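Local coordinates for 2,3-dihydroxybenzoate-AMP ligase (Mycobacterium smegmatis, PDB 5KEI), which belongs to the ANL superfamily of adenylate-forming enzymes, with a large AMP-binding domain followed by a smaller C-terminal domain, at residues 44-49 / 225-230. Numbering follows the deposited sequence.
Sequences DQLLDS and RTHQDY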
# COMPACT_ATOMS: atom_id res chain seq x y z
N ASP A 44 -20.15 -3.15 8.50
CA ASP A 44 -20.61 -1.95 9.20
C ASP A 44 -19.90 -1.64 10.52
O ASP A 44 -20.34 -0.75 11.27
CB ASP A 44 -22.12 -2.06 9.47
CG ASP A 44 -22.91 -2.29 8.20
OD1 ASP A 44 -22.63 -1.60 7.18
OD2 ASP A 44 -23.80 -3.16 8.20
N GLN A 45 -18.81 -2.35 10.80
CA GLN A 45 -18.06 -2.13 12.03
C GLN A 45 -16.73 -1.40 11.78
O GLN A 45 -16.05 -1.62 10.75
CB GLN A 45 -17.82 -3.46 12.74
CG GLN A 45 -19.10 -4.22 13.12
CD GLN A 45 -19.96 -3.47 14.13
OE1 GLN A 45 -19.46 -2.99 15.16
NE2 GLN A 45 -21.26 -3.36 13.85
N LEU A 46 -16.37 -0.53 12.71
CA LEU A 46 -15.20 0.32 12.59
C LEU A 46 -13.94 -0.51 12.73
O LEU A 46 -13.97 -1.53 13.43
CB LEU A 46 -15.20 1.43 13.64
CG LEU A 46 -16.24 2.57 13.55
CD1 LEU A 46 -15.88 3.62 14.58
CD2 LEU A 46 -16.34 3.20 12.17
N LEU A 47 -12.85 -0.06 12.12
CA LEU A 47 -11.59 -0.80 12.15
C LEU A 47 -11.17 -1.16 13.58
O LEU A 47 -10.74 -2.28 13.83
CB LEU A 47 -10.47 -0.02 11.45
CG LEU A 47 -9.11 -0.70 11.23
CD1 LEU A 47 -9.27 -2.15 10.77
CD2 LEU A 47 -8.25 0.08 10.22
N ASP A 48 -11.29 -0.21 14.52
CA ASP A 48 -10.78 -0.47 15.87
C ASP A 48 -11.57 -1.58 16.56
O ASP A 48 -11.14 -2.07 17.60
CB ASP A 48 -10.84 0.77 16.78
CG ASP A 48 -12.27 1.12 17.24
OD1 ASP A 48 -13.10 1.55 16.41
OD2 ASP A 48 -12.58 0.92 18.45
N SER A 49 -12.72 -1.95 16.01
CA SER A 49 -13.58 -2.95 16.64
C SER A 49 -12.98 -4.34 16.50
O SER A 49 -13.39 -5.27 17.21
CB SER A 49 -14.99 -2.95 16.05
OG SER A 49 -15.00 -3.62 14.80
N ARG A 225 -8.17 3.57 2.69
CA ARG A 225 -8.88 2.32 2.87
C ARG A 225 -9.98 2.60 3.87
O ARG A 225 -9.73 3.17 4.94
CB ARG A 225 -7.95 1.19 3.33
CG ARG A 225 -6.68 1.01 2.47
CD ARG A 225 -6.96 0.39 1.09
NE ARG A 225 -7.73 -0.85 1.22
CZ ARG A 225 -7.26 -2.08 1.06
NH1 ARG A 225 -6.00 -2.29 0.71
NH2 ARG A 225 -8.07 -3.10 1.23
N THR A 226 -11.20 2.26 3.51
CA THR A 226 -12.31 2.51 4.39
C THR A 226 -12.35 1.46 5.49
O THR A 226 -11.70 0.41 5.38
CB THR A 226 -13.63 2.50 3.63
OG1 THR A 226 -13.86 1.18 3.12
CG2 THR A 226 -13.55 3.46 2.48
N HIS A 227 -13.09 1.75 6.55
CA HIS A 227 -13.32 0.78 7.62
C HIS A 227 -13.91 -0.49 7.03
O HIS A 227 -13.45 -1.60 7.32
CB HIS A 227 -14.26 1.34 8.70
CG HIS A 227 -13.73 2.53 9.43
ND1 HIS A 227 -13.00 2.43 10.60
CD2 HIS A 227 -13.85 3.86 9.19
CE1 HIS A 227 -12.68 3.63 11.03
NE2 HIS A 227 -13.18 4.52 10.19
N GLN A 228 -14.92 -0.32 6.19
CA GLN A 228 -15.63 -1.43 5.59
C GLN A 228 -14.67 -2.38 4.87
O GLN A 228 -14.71 -3.61 5.07
CB GLN A 228 -16.70 -0.93 4.60
CG GLN A 228 -17.91 -0.17 5.22
CD GLN A 228 -18.97 -1.11 5.84
OE1 GLN A 228 -18.65 -2.20 6.30
NE2 GLN A 228 -20.24 -0.68 5.83
N ASP A 229 -13.78 -1.82 4.04
CA ASP A 229 -13.07 -2.69 3.12
C ASP A 229 -11.81 -3.24 3.78
O ASP A 229 -11.37 -4.33 3.43
CB ASP A 229 -12.72 -2.01 1.79
CG ASP A 229 -11.65 -0.95 1.90
OD1 ASP A 229 -11.97 0.22 2.15
OD2 ASP A 229 -10.45 -1.31 1.82
N TYR A 230 -11.29 -2.53 4.77
CA TYR A 230 -10.05 -2.96 5.41
C TYR A 230 -10.34 -4.07 6.44
O TYR A 230 -9.56 -5.02 6.56
CB TYR A 230 -9.31 -1.76 6.05
CG TYR A 230 -7.81 -1.99 5.99
CD1 TYR A 230 -7.23 -2.21 4.74
CD2 TYR A 230 -6.96 -1.89 7.09
CE1 TYR A 230 -5.89 -2.41 4.57
CE2 TYR A 230 -5.55 -2.08 6.92
CZ TYR A 230 -5.04 -2.34 5.64
OH TYR A 230 -3.71 -2.55 5.35
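The imidazole of H227 is the packed centre of this contact, held at its rim by L47 and over one face by L46. L47 N sends its hydrogen almost straight (177°) into H227 ND1 at 2.9 Å, close to the ring plane, which helps set the rotation of the ring and is consistent with ND1 acting as the acceptor. Onto the face comes a methyl: L46 CD2 sits 3.7 Å from the centroid of the H227 ring, almost on its normal, a clear CH-pi contact. L47 itself turns deeper: its CG is anti to the backbone N (chi1 -173°), and CD2 meets the ring edge of Y230 at CD2, 3.9 Å away, with A208 of strand 207-212 and V231 packed around the same leucine.

H227 opens helix 227-240, directly after strand 222-226, at one edge of a mixed sheet in the AMP-binding region. T226 is the N-cap; T226 and D229 form a capping box, with D229 N donating to T226 OG1 and T226 N donating in return to D229 OD1. Across from this start, residues 46-49 make a type I turn leading into helix 49-57, and L46 O takes hydrogens from both N and OG of S49.

The contact loosens toward D44 and Q45, where polar bonds replace close packing. Bent at chi2, Q228 brings its amide up to D44: OE1 accepts from D44 N at 2.8 Å, while NE2 gives to D44 OD1 at 2.9 Å. The carboxylate is met on its anti side, somewhat out of the carboxylate plane, which is turned 63° from the amide; D44 OD2 has a salt bridge to R37. Beyond this pair Q45, exposed, starts its side chain away from residues 225-230.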